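Local coordinates for uncharacterized protein (Desulfotomaculum acetoxidans, PDB 3U4Y), which is of unknown function but folds as a seven-bladed beta-propeller of the lactonase family, a scaffold on which related proteins carry enzymatic or binding sites, at residues A[132-137]-A[181-186]; A[223-228]-A[274-279]; A[236-241]-A[261-266]. All coordinates share one frame; numbering follows the deposited sequence.

Contact 1: residues A[132-137]-A[181-186]; sequences GIAISP and ITFTPD
The Phe183 ring lies across the backbone at Ser136, with the Ser136 CB over one face, 3.9 Å from the ring centroid in a CH-pi contact only 19° off the normal. Its CG stands anti to the carbonyl carbon (chi1 -85°), which swings the ring across to the end of the other strand. Ala134 O sits near the ring plane at the edge, 3.7 Å from Phe183 CE2, and Ala134 CB meets CD2 of the same ring at 3.9 Å. Ala134 CB also meets Ile181 CB at 4.0 Å, so this methyl touches both Ile181 and Phe183. Beyond the strands Pro137 carries the contact on: its CD packs on Phe183 CB and its CB lies 3.6 Å from Pro185 O. Ser136 OG turns to Asn140, so its polar end is engaged within its own blade. No hydrogen bond joins the two segments; strands 132-135 and 181-183 run nearly parallel, 11° apart with axes 6.2 Å from each other, and meet through side chains packed on side chains and backbone. Ser136-Pro137 and Thr184-Pro185 follow equivalent strands, and such apolar packing between the innermost strands of successive four-stranded blades is characteristic of a beta-propeller.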
ATOM      1  N   GLY A 132      -6.639  -4.011   3.880  1.00 25.92           N
ATOM      2  CA  GLY A 132      -5.616  -4.181   2.873  1.00 31.10           C
ATOM      3  C   GLY A 132      -6.164  -4.556   1.511  1.00 34.26           C
ATOM      4  O   GLY A 132      -7.153  -5.289   1.400  1.00 19.74           O
ATOM      5  N   ILE A 133      -5.526  -4.030   0.467  1.00 40.81           N
ATOM      6  CA  ILE A 133      -5.837  -4.425  -0.904  1.00 39.57           C
ATOM      7  C   ILE A 133      -4.559  -4.527  -1.725  1.00 40.16           C
ATOM      8  O   ILE A 133      -3.548  -3.859  -1.449  1.00 47.88           O
ATOM      9  CB  ILE A 133      -6.878  -3.490  -1.593  1.00 24.90           C
ATOM     10  CG1 ILE A 133      -7.397  -4.102  -2.886  1.00 17.44           C
ATOM     11  CG2 ILE A 133      -6.294  -2.146  -1.915  1.00 32.69           C
ATOM     12  CD1 ILE A 133      -8.439  -3.256  -3.556  1.00 13.24           C
ATOM     13  N   ALA A 134      -4.612  -5.403  -2.717  1.00 32.08           N
ATOM     14  CA  ALA A 134      -3.507  -5.589  -3.628  1.00 32.41           C
ATOM     15  C   ALA A 134      -4.048  -6.061  -4.972  1.00 26.04           C
ATOM     16  O   ALA A 134      -4.875  -6.976  -5.043  1.00 13.93           O
ATOM     17  CB  ALA A 134      -2.517  -6.587  -3.064  1.00 32.90           C
ATOM     18  N   ILE A 135      -3.588  -5.416  -6.036  1.00 22.00           N
ATOM     19  CA  ILE A 135      -3.949  -5.825  -7.388  1.00 31.09           C
ATOM     20  C   ILE A 135      -2.742  -6.428  -8.106  1.00 34.01           C
ATOM     21  O   ILE A 135      -1.656  -5.838  -8.107  1.00 45.33           O
ATOM     22  CB  ILE A 135      -4.521  -4.633  -8.186  1.00 27.53           C
ATOM     23  CG1 ILE A 135      -5.664  -3.993  -7.395  1.00 27.39           C
ATOM     24  CG2 ILE A 135      -4.979  -5.066  -9.569  1.00 14.43           C
ATOM     25  CD1 ILE A 135      -6.190  -2.707  -7.973  1.00 28.20           C
ATOM     26  N   SER A 136      -2.915  -7.605  -8.705  1.00 19.57           N
ATOM     27  CA  SER A 136      -1.799  -8.210  -9.426  1.00 38.46           C
ATOM     28  C   SER A 136      -1.345  -7.399 -10.652  1.00 41.95           C
ATOM     29  O   SER A 136      -2.166  -6.962 -11.484  1.00 34.87           O
ATOM     30  CB  SER A 136      -2.116  -9.645  -9.834  1.00 44.99           C
ATOM     31  OG  SER A 136      -3.206  -9.674 -10.732  1.00 58.71           O
ATOM     32  N   PRO A 137      -0.022  -7.209 -10.768  1.00 37.44           N
ATOM     33  CA  PRO A 137       0.576  -6.513 -11.905  1.00 28.96           C
ATOM     34  C   PRO A 137       0.508  -7.321 -13.217  1.00 29.46           C
ATOM     35  O   PRO A 137       0.739  -6.750 -14.256  1.00 28.82           O
ATOM     36  CB  PRO A 137       2.024  -6.292 -11.450  1.00 30.65           C
ATOM     37  CG  PRO A 137       2.021  -6.503  -9.919  1.00 18.84           C
ATOM     38  CD  PRO A 137       0.983  -7.561  -9.747  1.00 30.65           C
ATOM     39  N   ILE A 181      -1.110  -6.957   2.273  1.00 23.23           N
ATOM     40  CA  ILE A 181      -0.693  -7.882   1.218  1.00 19.71           C
ATOM     41  C   ILE A 181       0.124  -7.112   0.216  1.00 27.17           C
ATOM     42  O   ILE A 181      -0.094  -5.922   0.025  1.00 41.71           O
ATOM     43  CB  ILE A 181      -1.869  -8.434   0.399  1.00 17.51           C
ATOM     44  CG1 ILE A 181      -3.026  -8.854   1.263  1.00 22.28           C
ATOM     45  CG2 ILE A 181      -1.464  -9.624  -0.381  1.00 12.04           C
ATOM     46  CD1 ILE A 181      -4.248  -9.036   0.431  1.00 26.37           C
ATOM     47  N   THR A 182       1.042  -7.803  -0.447  1.00 31.15           N
ATOM     48  CA  THR A 182       1.914  -7.208  -1.456  1.00 30.01           C
ATOM     49  C   THR A 182       2.287  -8.296  -2.457  1.00 35.27           C
ATOM     50  O   THR A 182       2.647  -9.402  -2.060  1.00 32.88           O
ATOM     51  CB  THR A 182       3.204  -6.644  -0.831  1.00 23.78           C
ATOM     52  OG1 THR A 182       2.914  -5.464  -0.070  1.00 34.59           O
ATOM     53  CG2 THR A 182       4.165  -6.279  -1.900  1.00 23.06           C
ATOM     54  N   PHE A 183       2.174  -8.001  -3.750  1.00 36.08           N
ATOM     55  CA  PHE A 183       2.543  -8.973  -4.778  1.00 24.87           C
ATOM     56  C   PHE A 183       4.022  -8.872  -5.095  1.00 31.51           C
ATOM     57  O   PHE A 183       4.694  -7.917  -4.716  1.00 46.10           O
ATOM     58  CB  PHE A 183       1.780  -8.713  -6.069  1.00 16.12           C
ATOM     59  CG  PHE A 183       0.420  -9.337  -6.121  1.00 25.22           C
ATOM     60  CD1 PHE A 183       0.259 -10.654  -6.510  1.00 28.79           C
ATOM     61  CD2 PHE A 183      -0.707  -8.600  -5.820  1.00 27.73           C
ATOM     62  CE1 PHE A 183      -1.003 -11.232  -6.579  1.00 19.69           C
ATOM     63  CE2 PHE A 183      -1.961  -9.176  -5.887  1.00 20.96           C
ATOM     64  CZ  PHE A 183      -2.104 -10.497  -6.270  1.00 14.94           C
ATOM     65  N   THR A 184       4.530  -9.862  -5.806  1.00 32.71           N
ATOM     66  CA  THR A 184       5.831  -9.726  -6.423  1.00 35.80           C
ATOM     67  C   THR A 184       5.609  -9.008  -7.742  1.00 27.89           C
ATOM     68  O   THR A 184       4.544  -9.132  -8.340  1.00 34.85           O
ATOM     69  CB  THR A 184       6.471 -11.092  -6.675  1.00 39.18           C
ATOM     70  OG1 THR A 184       5.515 -11.959  -7.309  1.00 41.99           O
ATOM     71  CG2 THR A 184       6.922 -11.699  -5.361  1.00 29.38           C
ATOM     72  N   PRO A 185       6.612  -8.258  -8.207  1.00 15.47           N
ATOM     73  CA  PRO A 185       6.465  -7.451  -9.410  1.00 14.05           C
ATOM     74  C   PRO A 185       5.913  -8.227 -10.598  1.00 21.79           C
ATOM     75  O   PRO A 185       5.397  -7.605 -11.526  1.00 22.63           O
ATOM     76  CB  PRO A 185       7.880  -7.003  -9.675  1.00 14.40           C
ATOM     77  CG  PRO A 185       8.522  -6.981  -8.366  1.00 13.64           C
ATOM     78  CD  PRO A 185       7.959  -8.135  -7.635  1.00 17.73           C
ATOM     79  N   ASP A 186       6.007  -9.556 -10.562  1.00 22.40           N
ATOM     80  CA  ASP A 186       5.563 -10.423 -11.666  1.00 21.29           C
ATOM     81  C   ASP A 186       4.211 -11.084 -11.423  1.00 26.36           C
ATOM     82  O   ASP A 186       3.696 -11.771 -12.307  1.00 32.57           O
ATOM     83  CB  ASP A 186       6.613 -11.489 -12.000  1.00 34.13           C
ATOM     84  CG  ASP A 186       7.196 -12.171 -10.761  1.00 56.96           C
ATOM     85  OD1 ASP A 186       8.208 -11.665 -10.212  1.00 60.36           O
ATOM     86  OD2 ASP A 186       6.656 -13.224 -10.346  1.00 61.89           O
TER

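Contact 2: residues A[223-228]-A[274-279]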
ATOM      1  N   PRO A 223       4.425  -7.082  12.227  1.00 34.58           N
ATOM      2  CA  PRO A 223       4.747  -6.709  10.846  1.00 22.53           C
ATOM      3  C   PRO A 223       3.642  -5.911  10.145  1.00 30.33           C
ATOM      4  O   PRO A 223       2.496  -6.355  10.065  1.00 30.11           O
ATOM      5  CB  PRO A 223       4.937  -8.064  10.165  1.00 16.13           C
ATOM      6  CG  PRO A 223       4.094  -9.017  10.972  1.00 21.29           C
ATOM      7  CD  PRO A 223       4.219  -8.539  12.376  1.00 35.97           C
ATOM      8  N   GLY A 224       3.997  -4.747   9.609  1.00 38.21           N
ATOM      9  CA  GLY A 224       3.016  -3.884   8.984  1.00 41.93           C
ATOM     10  C   GLY A 224       2.952  -3.940   7.470  1.00 46.01           C
ATOM     11  O   GLY A 224       1.949  -4.360   6.891  1.00 52.96           O
ATOM     12  N   THR A 225       4.019  -3.505   6.818  1.00 41.44           N
ATOM     13  CA  THR A 225       3.972  -3.315   5.377  1.00 41.62           C
ATOM     14  C   THR A 225       5.152  -3.980   4.679  1.00 32.89           C
ATOM     15  O   THR A 225       6.270  -3.996   5.194  1.00 22.05           O
ATOM     16  CB  THR A 225       3.815  -1.794   4.992  1.00 47.27           C
ATOM     17  OG1 THR A 225       5.024  -1.286   4.410  1.00 38.75           O
ATOM     18  CG2 THR A 225       3.404  -0.945   6.227  1.00 25.29           C
ATOM     19  N   ILE A 226       4.870  -4.534   3.502  1.00 31.60           N
ATOM     20  CA  ILE A 226       5.834  -5.307   2.732  1.00 24.94           C
ATOM     21  C   ILE A 226       6.242  -4.546   1.492  1.00 35.06           C
ATOM     22  O   ILE A 226       5.406  -4.295   0.620  1.00 48.13           O
ATOM     23  CB  ILE A 226       5.211  -6.634   2.211  1.00 32.77           C
ATOM     24  CG1 ILE A 226       4.382  -7.339   3.287  1.00 26.04           C
ATOM     25  CG2 ILE A 226       6.281  -7.548   1.679  1.00 35.81           C
ATOM     26  CD1 ILE A 226       4.952  -7.213   4.657  1.00 27.22           C
ATOM     27  N   VAL A 227       7.515  -4.178   1.393  1.00 32.85           N
ATOM     28  CA  VAL A 227       8.032  -3.613   0.150  1.00 33.57           C
ATOM     29  C   VAL A 227       8.874  -4.662  -0.539  1.00 36.53           C
ATOM     30  O   VAL A 227       9.721  -5.290   0.097  1.00 37.18           O
ATOM     31  CB  VAL A 227       8.988  -2.439   0.386  1.00 31.76           C
ATOM     32  CG1 VAL A 227       9.399  -1.830  -0.957  1.00 41.28           C
ATOM     33  CG2 VAL A 227       8.384  -1.412   1.299  1.00 16.52           C
ATOM     34  N   VAL A 228       8.675  -4.846  -1.836  1.00 33.37           N
ATOM     35  CA  VAL A 228       9.560  -5.750  -2.566  1.00 38.27           C
ATOM     36  C   VAL A 228      10.225  -5.142  -3.811  1.00 35.87           C
ATOM     37  O   VAL A 228       9.558  -4.634  -4.709  1.00 51.43           O
ATOM     38  CB  VAL A 228       8.906  -7.149  -2.849  1.00 35.19           C
ATOM     39  CG1 VAL A 228       7.415  -7.185  -2.443  1.00 22.95           C
ATOM     40  CG2 VAL A 228       9.139  -7.599  -4.300  1.00 28.92           C
ATOM     41  N   GLY A 274      -4.323  -0.924   6.359  1.00 34.89           N
ATOM     42  CA  GLY A 274      -3.632  -1.631   5.293  1.00 28.05           C
ATOM     43  C   GLY A 274      -2.749  -0.726   4.464  1.00 34.08           C
ATOM     44  O   GLY A 274      -2.159  -1.140   3.448  1.00 44.77           O
ATOM     45  N   ALA A 275      -2.649   0.518   4.911  1.00 20.87           N
ATOM     46  CA  ALA A 275      -1.999   1.540   4.127  1.00 17.50           C
ATOM     47  C   ALA A 275      -0.496   1.456   4.260  1.00 27.79           C
ATOM     48  O   ALA A 275       0.039   1.460   5.372  1.00 29.34           O
ATOM     49  CB  ALA A 275      -2.484   2.903   4.536  1.00 14.55           C
ATOM     50  N   ASN A 276       0.190   1.401   3.123  1.00 33.53           N
ATOM     51  CA  ASN A 276       1.634   1.252   3.151  1.00 34.03           C
ATOM     52  C   ASN A 276       2.337   2.414   3.807  1.00 26.19           C
ATOM     53  O   ASN A 276       2.182   3.559   3.400  1.00 26.53           O
ATOM     54  CB  ASN A 276       2.156   0.951   1.764  1.00 37.05           C
ATOM     55  CG  ASN A 276       1.723  -0.412   1.302  1.00 47.95           C
ATOM     56  OD1 ASN A 276       2.002  -1.409   1.966  1.00 62.26           O
ATOM     57  ND2 ASN A 276       0.985  -0.468   0.204  1.00 44.63           N
ATOM     58  N   GLN A 277       3.065   2.109   4.872  1.00 20.82           N
ATOM     59  CA  GLN A 277       3.797   3.126   5.601  1.00 26.04           C
ATOM     60  C   GLN A 277       5.282   3.060   5.297  1.00 28.21           C
ATOM     61  O   GLN A 277       6.083   3.453   6.134  1.00 40.05           O
ATOM     62  CB  GLN A 277       3.617   2.967   7.110  1.00 23.23           C
ATOM     63  CG  GLN A 277       2.185   3.020   7.637  1.00 35.14           C
ATOM     64  CD  GLN A 277       2.146   2.977   9.171  1.00 45.79           C
ATOM     65  OE1 GLN A 277       2.241   4.014   9.838  1.00 49.04           O
ATOM     66  NE2 GLN A 277       2.034   1.774   9.732  1.00 38.54           N
HETATM   67  N   MSE A 278       5.651   2.553   4.121  1.00 30.33           N
HETATM   68  CA  MSE A 278       7.064   2.455   3.734  1.00 29.56           C
HETATM   69  C   MSE A 278       7.191   2.371   2.223  1.00 29.60           C
HETATM   70  O   MSE A 278       6.395   1.701   1.570  1.00 33.69           O
HETATM   71  CB  MSE A 278       7.711   1.228   4.373  1.00 31.76           C
HETATM   72  CG  MSE A 278       9.253   1.229   4.443  1.00 35.05           C
HETATM   73 SE   MSE A 278      10.009  -0.459   5.185  0.92 56.12          SE
HETATM   74  CE  MSE A 278      11.181   0.311   6.493  1.00 22.00           C
ATOM     75  N   ALA A 279       8.179   3.062   1.662  1.00 23.35           N
ATOM     76  CA  ALA A 279       8.417   2.998   0.225  1.00 29.49           C
ATOM     77  C   ALA A 279       9.894   3.056  -0.087  1.00 34.32           C
ATOM     78  O   ALA A 279      10.675   3.627   0.673  1.00 38.21           O
ATOM     79  CB  ALA A 279       7.700   4.112  -0.488  1.00 39.08           C
TER
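Thr225 and Asn276 bring the backbones of 223-228 and 274-279 within 5.6 Å, CA to CA, and Val227 and Ala279 stand 6.6 Å apart, with no hydrogen bond between the segments. Thr225 does most of the work, pointing toward the other segment; its CB and both of its branches, OG1 and CG2, make contact. The Thr225 CG2 methyl is set against the backbone of Gln277, 3.4 Å from Gln277 N, and also touches the Gln277 CB at 4.0 Å, the two side chains meeting at about a right angle. Thr225 OG1 rests beside the Met278 CB at 3.7 Å, a van der Waals neighbour. Asn276 OD1 comes up to Thr225 CB, 3.5 Å away; that oxygen accepts a hydrogen bond from Asn180 ND2, so the amide links to strand 178-183 as well. The segments run into the inner strands of two consecutive propeller blades, 226-228 and 278-280, each the first of a four-stranded antiparallel sheet, and the contact lies near the centre of the molecule. Further along, with CG1 of Val227 anti to the backbone N (chi1 -176°), CG2 falls beside the backbone N, opposite the carbonyl carbon, and faces Met278: Val227 CG2 is 3.7 Å from Met278 O and 4.1 Å from Met278 CB. Met278, a selenomethionine, starts toward segment 223-228, but its extended chain leads the end away; within its own blade it packs on Leu287 and Ile289 of strand 286-291.

Contact 3: residues A[236-241]-A[261-266]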
ATOM      1  N   TYR A 236      11.425  -6.266   2.142  1.00 27.65           N
ATOM      2  CA  TYR A 236      11.585  -5.433   3.323  1.00 19.03           C
ATOM      3  C   TYR A 236      10.280  -5.350   4.064  1.00 26.13           C
ATOM      4  O   TYR A 236       9.245  -5.038   3.470  1.00 35.06           O
ATOM      5  CB  TYR A 236      12.012  -4.024   2.933  1.00 18.45           C
ATOM      6  CG  TYR A 236      13.314  -3.957   2.168  1.00 23.10           C
ATOM      7  CD1 TYR A 236      14.537  -3.935   2.831  1.00 25.23           C
ATOM      8  CD2 TYR A 236      13.317  -3.916   0.787  1.00 18.88           C
ATOM      9  CE1 TYR A 236      15.712  -3.869   2.143  1.00 18.09           C
ATOM     10  CE2 TYR A 236      14.489  -3.853   0.089  1.00 30.93           C
ATOM     11  CZ  TYR A 236      15.687  -3.828   0.765  1.00 32.36           C
ATOM     12  OH  TYR A 236      16.858  -3.765   0.036  1.00 31.80           O
ATOM     13  N   VAL A 237      10.344  -5.597   5.369  1.00 17.36           N
ATOM     14  CA  VAL A 237       9.156  -5.650   6.205  1.00 17.97           C
ATOM     15  C   VAL A 237       9.219  -4.649   7.346  1.00 30.00           C
ATOM     16  O   VAL A 237      10.191  -4.617   8.093  1.00 30.16           O
ATOM     17  CB  VAL A 237       8.985  -7.050   6.773  1.00 18.06           C
ATOM     18  CG1 VAL A 237       7.715  -7.138   7.609  1.00 16.10           C
ATOM     19  CG2 VAL A 237       8.965  -8.054   5.635  1.00 15.88           C
ATOM     20  N   LEU A 238       8.175  -3.829   7.479  1.00 35.63           N
ATOM     21  CA  LEU A 238       8.127  -2.818   8.541  1.00 34.81           C
ATOM     22  C   LEU A 238       7.510  -3.349   9.838  1.00 34.67           C
ATOM     23  O   LEU A 238       6.403  -3.885   9.858  1.00 26.57           O
ATOM     24  CB  LEU A 238       7.392  -1.562   8.056  1.00 32.28           C
ATOM     25  CG  LEU A 238       7.177  -0.349   8.973  1.00 20.84           C
ATOM     26  CD1 LEU A 238       8.474   0.229   9.522  1.00 17.52           C
ATOM     27  CD2 LEU A 238       6.401   0.707   8.222  1.00 10.89           C
ATOM     28  N   THR A 239       8.246  -3.168  10.923  1.00 36.94           N
ATOM     29  CA  THR A 239       7.912  -3.750  12.207  1.00 34.38           C
ATOM     30  C   THR A 239       7.744  -2.664  13.270  1.00 30.98           C
ATOM     31  O   THR A 239       8.100  -1.510  13.061  1.00 29.79           O
ATOM     32  CB  THR A 239       9.017  -4.764  12.583  1.00 35.83           C
ATOM     33  OG1 THR A 239       8.766  -5.982  11.870  1.00 38.88           O
ATOM     34  CG2 THR A 239       9.128  -5.025  14.120  1.00 19.63           C
ATOM     35  N   GLU A 240       7.185  -3.036  14.409  1.00 24.35           N
ATOM     36  CA  GLU A 240       7.111  -2.133  15.531  1.00 19.36           C
ATOM     37  C   GLU A 240       8.458  -1.472  15.778  1.00 20.46           C
ATOM     38  O   GLU A 240       8.522  -0.275  15.996  1.00 33.66           O
ATOM     39  CB  GLU A 240       6.676  -2.907  16.763  1.00 39.98           C
ATOM     40  CG  GLU A 240       6.559  -2.083  18.021  1.00 57.77           C
ATOM     41  CD  GLU A 240       6.151  -2.930  19.207  1.00 73.51           C
ATOM     42  OE1 GLU A 240       6.558  -4.115  19.262  1.00 82.50           O
ATOM     43  OE2 GLU A 240       5.420  -2.416  20.079  1.00 72.10           O
ATOM     44  N   SER A 241       9.538  -2.246  15.735  1.00 32.23           N
ATOM     45  CA  SER A 241      10.858  -1.747  16.135  1.00 28.68           C
ATOM     46  C   SER A 241      11.902  -1.811  15.035  1.00 38.55           C
ATOM     47  O   SER A 241      12.908  -1.090  15.072  1.00 39.58           O
ATOM     48  CB  SER A 241      11.370  -2.518  17.346  1.00 29.83           C
ATOM     49  OG  SER A 241      10.649  -2.152  18.515  1.00 46.66           O
ATOM     50  N   PHE A 261      17.195  -4.096  11.189  1.00 24.96           N
ATOM     51  CA  PHE A 261      17.766  -2.917  11.821  1.00 28.75           C
ATOM     52  C   PHE A 261      16.619  -2.128  12.400  1.00 30.85           C
ATOM     53  O   PHE A 261      15.506  -2.186  11.886  1.00 38.88           O
ATOM     54  CB  PHE A 261      18.645  -2.089  10.865  1.00 25.96           C
ATOM     55  CG  PHE A 261      17.927  -1.559   9.647  1.00 40.11           C
ATOM     56  CD1 PHE A 261      17.214  -0.368   9.704  1.00 48.53           C
ATOM     57  CD2 PHE A 261      18.004  -2.224   8.431  1.00 40.77           C
ATOM     58  CE1 PHE A 261      16.565   0.132   8.578  1.00 47.81           C
ATOM     59  CE2 PHE A 261      17.360  -1.734   7.304  1.00 44.20           C
ATOM     60  CZ  PHE A 261      16.636  -0.552   7.379  1.00 48.09           C
ATOM     61  N   GLY A 262      16.872  -1.437  13.502  1.00 26.18           N
ATOM     62  CA  GLY A 262      15.809  -0.735  14.188  1.00 28.06           C
ATOM     63  C   GLY A 262      15.638   0.682  13.685  1.00 33.80           C
ATOM     64  O   GLY A 262      16.604   1.436  13.559  1.00 35.11           O
ATOM     65  N   HIS A 263      14.401   1.062  13.406  1.00 31.30           N
ATOM     66  CA  HIS A 263      14.158   2.411  12.934  1.00 37.99           C
ATOM     67  C   HIS A 263      14.116   3.455  14.057  1.00 42.86           C
ATOM     68  O   HIS A 263      14.260   4.654  13.810  1.00 36.38           O
ATOM     69  CB  HIS A 263      12.901   2.462  12.080  1.00 36.63           C
ATOM     70  CG  HIS A 263      11.759   1.670  12.628  1.00 34.58           C
ATOM     71  ND1 HIS A 263      11.328   1.790  13.930  1.00 38.31           N
ATOM     72  CD2 HIS A 263      10.940   0.764  12.040  1.00 33.07           C
ATOM     73  CE1 HIS A 263      10.299   0.983  14.124  1.00 37.84           C
ATOM     74  NE2 HIS A 263      10.042   0.351  12.992  1.00 28.87           N
ATOM     75  N   GLY A 264      13.945   3.000  15.292  1.00 49.21           N
ATOM     76  CA  GLY A 264      13.861   3.916  16.412  1.00 50.23           C
ATOM     77  C   GLY A 264      12.774   4.947  16.186  1.00 51.92           C
ATOM     78  O   GLY A 264      12.986   6.134  16.384  1.00 56.68           O
ATOM     79  N   LEU A 265      11.612   4.482  15.743  1.00 47.25           N
ATOM     80  CA  LEU A 265      10.454   5.335  15.538  1.00 42.16           C
ATOM     81  C   LEU A 265       9.256   4.763  16.274  1.00 47.25           C
ATOM     82  O   LEU A 265       9.177   3.549  16.515  1.00 47.32           O
ATOM     83  CB  LEU A 265      10.092   5.422  14.058  1.00 33.55           C
ATOM     84  CG  LEU A 265      11.042   6.144  13.125  1.00 35.61           C
ATOM     85  CD1 LEU A 265      10.503   6.121  11.689  1.00 31.07           C
ATOM     86  CD2 LEU A 265      11.255   7.562  13.631  1.00 39.09           C
ATOM     87  N   LEU A 266       8.316   5.640  16.616  1.00 40.19           N
ATOM     88  CA  LEU A 266       7.048   5.207  17.165  1.00 43.12           C
ATOM     89  C   LEU A 266       6.051   5.123  16.022  1.00 49.32           C
ATOM     90  O   LEU A 266       5.822   6.105  15.316  1.00 48.52           O
ATOM     91  CB  LEU A 266       6.576   6.186  18.231  1.00 38.40           C
ATOM     92  CG  LEU A 266       7.595   6.381  19.357  1.00 35.72           C
ATOM     93  CD1 LEU A 266       7.146   7.474  20.295  1.00 35.18           C
ATOM     94  CD2 LEU A 266       7.821   5.091  20.118  1.00 22.66           C
TER
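His263 stands with its ring against the turn at 239-241 and grips it through both backbone and side chain. Its CG is placed between the backbone N and the carbonyl carbon (chi1 43°), a conformation that folds the imidazole back toward the other segment. There His263 NE2 donates to Thr239 O at 2.7 Å, nearly straight at 165°, and the oxygen lies in the ring plane, although the donor is tilted from the plane of the Thr239 carbonyl. The other ring nitrogen faces its own segment: Leu265 N donates to His263 ND1 at 3.3 Å, from somewhat out of the ring plane. With NE2 giving and ND1 receiving, the two bonds hold the rotation of the ring and are consistent with a proton on NE2.

The main chain adds a further tie, as His263 N donates to Ser241 O at 3.1 Å with a more bent angle of 138°. Ser241 O also lies 3.4 Å above the imidazole plane of His263, offset toward its rim, and receives a CA-H...O contact from Gly262 CA at 3.1 Å. Leu238 extends CG anti to its backbone N, and its CD1 methyl then approaches His263 CD2 at 3.6 Å, meeting the ring obliquely while the side chains as wholes cross at about a right angle.

In the propeller, segment 236-241 is the end of the second strand of a blade and the turn into the third, 242-249, whereas 261-266 leaves the fourth strand for the next blade. His263 accordingly also packs on Ile289 of strand 286-291 and Phe300 of strand 296-301, in that following blade, and Leu238 joins it on Ile289.

From the N terminus, contact 1 comes first: it closes the loop through the four strands of the blade that begins at 130-135, bringing the inner strand of the next blade, 178-183, beside it. Contact 2 follows in series, closing the loop through the blade that begins at 226-228 against the start of the next, 278-280. Contact 3 is nested inside that loop and ties the second strand's turn to the exit of the fourth. Thr182 OG1 with Ile226 O connects contact 1 to contact 2, and backbone bonds between 223-228 and 236-241 connect contact 2 to contact 3. Contacts 1 and 2 join successive blades near the centre; contact 3, farther out, joins two parts of a single blade.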